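Local coordinates for protein of unknown function DUF574 (Streptomyces avermitilis, PDB 3GIW) that is probably an S-adenosylmethionine-dependent methyltransferase of Rossmann-like fold, known to bind S-adenosyl-L-homocysteine, with its substrate unknown, at residues S194-F205 against E265-K276. Residues are numbered along the deposited sequence; the frame is centred on the assembly and turned at random.
Sequences SYLAMSIGTAEF and EDIAMYGAVARK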
ATOM      1  N   SER A 194     -11.677   8.335 -11.623  1.00 11.12           N
ATOM      2  CA  SER A 194     -10.700   8.031 -10.580  1.00 12.06           C
ATOM      3  C   SER A 194     -10.559   6.506 -10.449  1.00 11.94           C
ATOM      4  O   SER A 194     -11.357   5.730 -11.031  1.00 12.02           O
ATOM      5  CB  SER A 194     -11.127   8.658  -9.248  1.00 12.18           C
ATOM      6  OG  SER A 194     -11.078  10.081  -9.331  1.00 11.21           O
ATOM      7  N   TYR A 195      -9.519   6.083  -9.722  1.00 11.65           N
ATOM      8  CA  TYR A 195      -9.232   4.657  -9.503  1.00 11.27           C
ATOM      9  C   TYR A 195      -8.977   4.351  -8.030  1.00 12.04           C
ATOM     10  O   TYR A 195      -8.567   5.216  -7.240  1.00 12.79           O
ATOM     11  CB  TYR A 195      -8.016   4.203 -10.330  1.00 12.24           C
ATOM     12  CG  TYR A 195      -8.285   4.028 -11.821  1.00 13.27           C
ATOM     13  CD1 TYR A 195      -8.372   5.131 -12.683  1.00 13.49           C
ATOM     14  CD2 TYR A 195      -8.412   2.757 -12.373  1.00 12.62           C
ATOM     15  CE1 TYR A 195      -8.578   4.968 -14.034  1.00 13.46           C
ATOM     16  CE2 TYR A 195      -8.638   2.589 -13.728  1.00 12.78           C
ATOM     17  CZ  TYR A 195      -8.737   3.704 -14.551  1.00 12.15           C
ATOM     18  OH  TYR A 195      -8.953   3.580 -15.925  1.00 15.37           O
ATOM     19  N   LEU A 196      -9.219   3.095  -7.669  1.00 11.47           N
ATOM     20  CA  LEU A 196      -8.829   2.499  -6.384  1.00 11.28           C
ATOM     21  C   LEU A 196      -7.883   1.355  -6.715  1.00 11.78           C
ATOM     22  O   LEU A 196      -8.215   0.496  -7.520  1.00 12.22           O
ATOM     23  CB  LEU A 196     -10.062   1.987  -5.649  1.00 12.57           C
ATOM     24  CG  LEU A 196      -9.768   1.234  -4.336  1.00 12.29           C
ATOM     25  CD1 LEU A 196      -9.079   2.099  -3.270  1.00 12.58           C
ATOM     26  CD2 LEU A 196     -11.079   0.639  -3.758  1.00 14.45           C
ATOM     27  N   ALA A 197      -6.720   1.344  -6.072  1.00 11.33           N
ATOM     28  CA  ALA A 197      -5.719   0.260  -6.195  1.00 11.70           C
ATOM     29  C   ALA A 197      -5.402  -0.206  -4.773  1.00 11.06           C
ATOM     30  O   ALA A 197      -5.041   0.618  -3.919  1.00 12.10           O
ATOM     31  CB  ALA A 197      -4.439   0.721  -6.886  1.00 11.96           C
HETATM   32  N   MSE A 198      -5.480  -1.509  -4.546  1.00 10.70           N
HETATM   33  CA  MSE A 198      -5.212  -2.071  -3.239  1.00 11.50           C
HETATM   34  C   MSE A 198      -4.438  -3.375  -3.307  1.00 11.95           C
HETATM   35  O   MSE A 198      -4.577  -4.172  -4.209  1.00 11.97           O
HETATM   36  CB  MSE A 198      -6.516  -2.375  -2.481  1.00 12.86           C
HETATM   37  CG  MSE A 198      -7.480  -1.176  -2.346  1.00 11.71           C
HETATM   38 SE   MSE A 198      -9.008  -1.643  -1.219  0.75 12.28          SE
HETATM   39  CE  MSE A 198      -8.066  -1.835   0.454  1.00 14.94           C
ATOM     40  N   SER A 199      -3.665  -3.634  -2.255  1.00 11.55           N
ATOM     41  CA  SER A 199      -3.213  -5.004  -1.945  1.00 12.34           C
ATOM     42  C   SER A 199      -3.791  -5.371  -0.578  1.00 11.58           C
ATOM     43  O   SER A 199      -3.731  -4.559   0.388  1.00 13.24           O
ATOM     44  CB  SER A 199      -1.711  -5.180  -2.028  1.00 12.43           C
ATOM     45  OG  SER A 199      -1.034  -4.416  -1.075  1.00 13.69           O
ATOM     46  N   ILE A 200      -4.337  -6.581  -0.470  1.00 11.97           N
ATOM     47  CA  ILE A 200      -5.116  -7.046   0.662  1.00 11.96           C
ATOM     48  C   ILE A 200      -4.588  -8.405   1.164  1.00 12.35           C
ATOM     49  O   ILE A 200      -4.539  -9.384   0.406  1.00 12.35           O
ATOM     50  CB  ILE A 200      -6.606  -7.192   0.236  1.00 11.72           C
ATOM     51  CG1 ILE A 200      -7.183  -5.828  -0.206  1.00 12.80           C
ATOM     52  CG2 ILE A 200      -7.500  -7.753   1.358  1.00 14.09           C
ATOM     53  CD1 ILE A 200      -8.536  -5.877  -0.918  1.00 13.65           C
ATOM     54  N   GLY A 201      -4.199  -8.447   2.440  1.00 12.15           N
ATOM     55  CA  GLY A 201      -3.598  -9.659   3.013  1.00 11.53           C
ATOM     56  C   GLY A 201      -4.629 -10.790   3.132  1.00 12.43           C
ATOM     57  O   GLY A 201      -5.827 -10.552   3.444  1.00 11.84           O
ATOM     58  N   THR A 202      -4.197 -12.015   2.840  1.00 11.91           N
ATOM     59  CA  THR A 202      -5.038 -13.213   2.892  1.00 12.06           C
ATOM     60  C   THR A 202      -4.246 -14.404   3.467  1.00 12.74           C
ATOM     61  O   THR A 202      -3.046 -14.489   3.256  1.00 11.91           O
ATOM     62  CB  THR A 202      -5.588 -13.593   1.507  1.00 14.34           C
ATOM     63  OG1 THR A 202      -6.363 -14.800   1.605  1.00 14.29           O
ATOM     64  CG2 THR A 202      -4.461 -13.783   0.484  1.00 14.11           C
ATOM     65  N   ALA A 203      -4.925 -15.278   4.206  1.00 12.37           N
ATOM     66  CA  ALA A 203      -4.362 -16.567   4.652  1.00 13.60           C
ATOM     67  C   ALA A 203      -4.750 -17.765   3.802  1.00 13.73           C
ATOM     68  O   ALA A 203      -4.373 -18.895   4.131  1.00 14.03           O
ATOM     69  CB  ALA A 203      -4.730 -16.853   6.106  1.00 14.23           C
ATOM     70  N   GLU A 204      -5.501 -17.554   2.729  0.50 12.53           N
ATOM     71  CA  GLU A 204      -6.092 -18.688   2.025  0.50 13.14           C
ATOM     72  C   GLU A 204      -5.065 -19.652   1.432  0.50 12.19           C
ATOM     73  O   GLU A 204      -5.325 -20.852   1.361  0.50 12.50           O
ATOM     74  CB  GLU A 204      -7.057 -18.206   0.940  0.50 14.73           C
ATOM     75  CG  GLU A 204      -8.247 -17.397   1.464  0.50 15.73           C
ATOM     76  CD  GLU A 204      -9.372 -17.335   0.462  0.50 16.40           C
ATOM     77  OE1 GLU A 204     -10.225 -18.263   0.407  0.50 15.74           O
ATOM     78  OE2 GLU A 204      -9.403 -16.336  -0.275  0.50 18.57           O
ATOM     79  N   PHE A 205      -3.917 -19.131   1.000  1.00 12.39           N
ATOM     80  CA  PHE A 205      -2.917 -19.920   0.249  1.00 11.65           C
ATOM     81  C   PHE A 205      -1.873 -20.607   1.119  1.00 12.96           C
ATOM     82  O   PHE A 205      -1.193 -21.497   0.648  1.00 13.52           O
ATOM     83  CB  PHE A 205      -2.264 -19.014  -0.801  1.00 13.11           C
ATOM     84  CG  PHE A 205      -3.260 -18.450  -1.772  1.00 13.77           C
ATOM     85  CD1 PHE A 205      -3.708 -19.206  -2.835  1.00 14.43           C
ATOM     86  CD2 PHE A 205      -3.821 -17.192  -1.588  1.00 15.68           C
ATOM     87  CE1 PHE A 205      -4.654 -18.680  -3.724  1.00 15.71           C
ATOM     88  CE2 PHE A 205      -4.760 -16.704  -2.453  1.00 15.57           C
ATOM     89  CZ  PHE A 205      -5.156 -17.436  -3.531  1.00 15.75           C
ATOM     90  N   GLU A 265       1.628 -20.567  -2.529  1.00 11.96           N
ATOM     91  CA  GLU A 265       1.683 -20.508  -1.090  1.00 11.98           C
ATOM     92  C   GLU A 265       2.673 -19.453  -0.583  1.00 10.96           C
ATOM     93  O   GLU A 265       2.624 -19.088   0.576  1.00 11.47           O
ATOM     94  CB  GLU A 265       2.050 -21.846  -0.466  1.00 11.38           C
ATOM     95  CG  GLU A 265       3.417 -22.422  -0.847  1.00 12.08           C
ATOM     96  CD  GLU A 265       3.775 -23.558   0.080  1.00 13.75           C
ATOM     97  OE1 GLU A 265       4.206 -23.240   1.237  1.00 15.08           O
ATOM     98  OE2 GLU A 265       3.574 -24.746  -0.298  1.00 16.22           O
ATOM     99  N   ASP A 266       3.557 -18.972  -1.469  1.00 10.90           N
ATOM    100  CA  ASP A 266       4.581 -17.970  -1.100  1.00 11.19           C
ATOM    101  C   ASP A 266       4.082 -16.518  -1.154  1.00 11.12           C
ATOM    102  O   ASP A 266       4.856 -15.605  -0.892  1.00 11.50           O
ATOM    103  CB  ASP A 266       5.839 -18.116  -1.991  1.00 11.66           C
ATOM    104  CG  ASP A 266       6.478 -19.476  -1.891  1.00 13.38           C
ATOM    105  OD1 ASP A 266       6.401 -20.110  -0.829  1.00 12.36           O
ATOM    106  OD2 ASP A 266       7.060 -19.918  -2.931  1.00 15.62           O
ATOM    107  N   ILE A 267       2.816 -16.308  -1.509  1.00 10.95           N
ATOM    108  CA  ILE A 267       2.252 -14.972  -1.754  1.00 10.89           C
ATOM    109  C   ILE A 267       0.944 -14.881  -0.944  1.00 10.60           C
ATOM    110  O   ILE A 267       0.033 -15.683  -1.166  1.00 11.72           O
ATOM    111  CB  ILE A 267       1.998 -14.746  -3.294  1.00 12.10           C
ATOM    112  CG1 ILE A 267       3.301 -14.824  -4.086  1.00 11.08           C
ATOM    113  CG2 ILE A 267       1.236 -13.412  -3.541  1.00 11.44           C
ATOM    114  CD1 ILE A 267       4.316 -13.730  -3.745  1.00 12.59           C
ATOM    115  N   ALA A 268       0.839 -13.899  -0.066  1.00 11.40           N
ATOM    116  CA  ALA A 268      -0.334 -13.752   0.807  1.00 10.61           C
ATOM    117  C   ALA A 268      -1.007 -12.390   0.607  1.00 11.25           C
ATOM    118  O   ALA A 268      -1.597 -11.850   1.561  1.00 12.76           O
ATOM    119  CB  ALA A 268       0.036 -13.984   2.314  1.00 11.25           C
HETATM  120  N   MSE A 269      -0.900 -11.808  -0.596  1.00 12.00           N
HETATM  121  CA  MSE A 269      -1.595 -10.572  -0.958  1.00 11.78           C
HETATM  122  C   MSE A 269      -2.409 -10.787  -2.195  1.00 11.07           C
HETATM  123  O   MSE A 269      -1.884 -11.271  -3.193  1.00 12.07           O
HETATM  124  CB  MSE A 269      -0.667  -9.412  -1.348  1.00 15.99           C
HETATM  125  CG  MSE A 269       0.091  -8.772  -0.339  1.00 17.07           C
HETATM  126 SE   MSE A 269      -0.884  -7.868   1.051  0.75 16.41          SE
HETATM  127  CE  MSE A 269       0.722  -7.077   1.694  1.00 20.76           C
ATOM    128  N   TYR A 270      -3.667 -10.378  -2.149  1.00 11.05           N
ATOM    129  CA  TYR A 270      -4.444 -10.079  -3.349  1.00 11.22           C
ATOM    130  C   TYR A 270      -4.120  -8.671  -3.816  1.00 11.88           C
ATOM    131  O   TYR A 270      -3.888  -7.778  -2.992  1.00 13.76           O
ATOM    132  CB  TYR A 270      -5.942 -10.155  -3.072  1.00 13.39           C
ATOM    133  CG  TYR A 270      -6.478 -11.540  -2.847  1.00 13.80           C
ATOM    134  CD1 TYR A 270      -6.427 -12.509  -3.835  1.00 15.15           C
ATOM    135  CD2 TYR A 270      -7.093 -11.875  -1.645  1.00 14.85           C
ATOM    136  CE1 TYR A 270      -6.952 -13.765  -3.637  1.00 15.15           C
ATOM    137  CE2 TYR A 270      -7.619 -13.159  -1.436  1.00 14.98           C
ATOM    138  CZ  TYR A 270      -7.531 -14.095  -2.433  1.00 14.28           C
ATOM    139  OH  TYR A 270      -8.040 -15.387  -2.298  1.00 16.62           O
ATOM    140  N   GLY A 271      -4.137  -8.454  -5.116  1.00 11.85           N
ATOM    141  CA  GLY A 271      -4.053  -7.120  -5.704  1.00 12.08           C
ATOM    142  C   GLY A 271      -5.162  -6.874  -6.697  1.00 11.57           C
ATOM    143  O   GLY A 271      -5.667  -7.796  -7.323  1.00 11.90           O
ATOM    144  N   ALA A 272      -5.579  -5.602  -6.774  1.00 11.43           N
ATOM    145  CA  ALA A 272      -6.630  -5.202  -7.685  1.00 11.67           C
ATOM    146  C   ALA A 272      -6.620  -3.708  -7.928  1.00 11.52           C
ATOM    147  O   ALA A 272      -6.198  -2.923  -7.063  1.00 11.60           O
ATOM    148  CB  ALA A 272      -8.023  -5.618  -7.117  1.00 14.34           C
ATOM    149  N   VAL A 273      -7.092  -3.335  -9.122  1.00 12.60           N
ATOM    150  CA  VAL A 273      -7.224  -1.938  -9.535  1.00 11.81           C
ATOM    151  C   VAL A 273      -8.596  -1.819 -10.192  1.00 11.94           C
ATOM    152  O   VAL A 273      -8.991  -2.698 -10.986  1.00 13.78           O
ATOM    153  CB  VAL A 273      -6.142  -1.577 -10.557  1.00 12.06           C
ATOM    154  CG1 VAL A 273      -6.305  -0.118 -11.077  1.00 14.17           C
ATOM    155  CG2 VAL A 273      -4.752  -1.785  -9.950  1.00 12.23           C
ATOM    156  N   ALA A 274      -9.330  -0.744  -9.884  1.00 11.89           N
ATOM    157  CA  ALA A 274     -10.676  -0.560 -10.417  1.00 11.14           C
ATOM    158  C   ALA A 274     -10.989   0.928 -10.635  1.00 11.60           C
ATOM    159  O   ALA A 274     -10.547   1.770  -9.885  1.00 12.18           O
ATOM    160  CB  ALA A 274     -11.709  -1.143  -9.504  1.00 12.76           C
ATOM    161  N   ARG A 275     -11.796   1.194 -11.667  1.00 12.16           N
ATOM    162  CA  ARG A 275     -12.223   2.553 -12.056  0.50 12.37           C
ATOM    163  C   ARG A 275     -13.550   2.920 -11.408  1.00 12.53           C
ATOM    164  O   ARG A 275     -14.476   2.091 -11.335  1.00 12.84           O
ATOM    165  CB  ARG A 275     -12.395   2.625 -13.576  0.50 12.70           C
ATOM    166  CG  ARG A 275     -12.745   4.013 -14.124  0.50 13.11           C
ATOM    167  CD  ARG A 275     -12.610   4.051 -15.654  0.50 14.15           C
ATOM    168  NE  ARG A 275     -12.871   5.381 -16.193  0.50 14.48           N
ATOM    169  CZ  ARG A 275     -14.078   5.915 -16.359  0.50 15.89           C
ATOM    170  NH1 ARG A 275     -15.180   5.249 -16.012  0.50 16.29           N
ATOM    171  NH2 ARG A 275     -14.175   7.145 -16.857  0.50 16.11           N
ATOM    172  N   LYS A 276     -13.648   4.167 -10.956  1.00 12.70           N
ATOM    173  CA  LYS A 276     -14.895   4.724 -10.447  1.00 13.92           C
ATOM    174  C   LYS A 276     -15.723   5.297 -11.622  1.00 14.62           C
ATOM    175  O   LYS A 276     -15.255   6.203 -12.304  1.00 14.38           O
ATOM    176  CB  LYS A 276     -14.574   5.836  -9.425  1.00 14.64           C
ATOM    177  CG  LYS A 276     -15.803   6.540  -8.874  1.00 15.46           C
ATOM    178  CD  LYS A 276     -15.484   7.549  -7.817  1.00 15.30           C
ATOM    179  CE  LYS A 276     -16.751   8.340  -7.424  1.00 15.89           C
ATOM    180  NZ  LYS A 276     -16.511   9.077  -6.131  1.00 15.37           N
TER
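Strand 195-201 pairs antiparallel with strand 269-275, from Tyr195 opposite Arg275 to Gly201 opposite Met269. The sheet order 3-2-1-4-5-7-6, with 269-275 running antiparallel between 195-201 and 240-248, is that of class I Rossmann-like methyltransferases. Backbone bonds run in reciprocal pairs between Leu196 and Ala274, Met198 and Ala272, and Ile200 and Tyr270. The ladder is continued by Lys276 N to Ser194 O (2.8 Å) and, past the strand, by Thr202 N to Ala268 O, where the donor sits above the carbonyl plane.

Side chains pack on both faces of the pair. On one, Arg275 CB lies over the Tyr195 ring, 4.1 Å from its centroid, and Val273 CG1 touches Tyr195 CD2; farther along, Met269 SE approaches Gly201 N at 3.6 Å. On the other, Thr202 CG2 lies over one face of the Tyr270 ring in a CH-pi contact, 4.2 Å from its centroid, while Phe205 packs obliquely against that ring, planes 71° apart.

Among the polar side chains, Ser199 OG bonds Asn62, an S-adenosyl-L-homocysteine-binding residue, which puts the Tyr195 face beside the cofactor site. At the Thr202 end, Thr202 OG1, anti to its own backbone N (chi1 178°), accepts from Glu204 N in an ST turn and also bonds Arg227 O. Tyr270 OH donates to Glu204 OE2 at 2.6 Å, reaching that oxygen from 40° out of the carboxylate plane. Replacing Tyr270 with a phenylalanine would probably keep the ring packing but deprive Glu204 of its hydroxyl donor, leaving the carboxylate less firmly placed. His229 N bonds the same OE2.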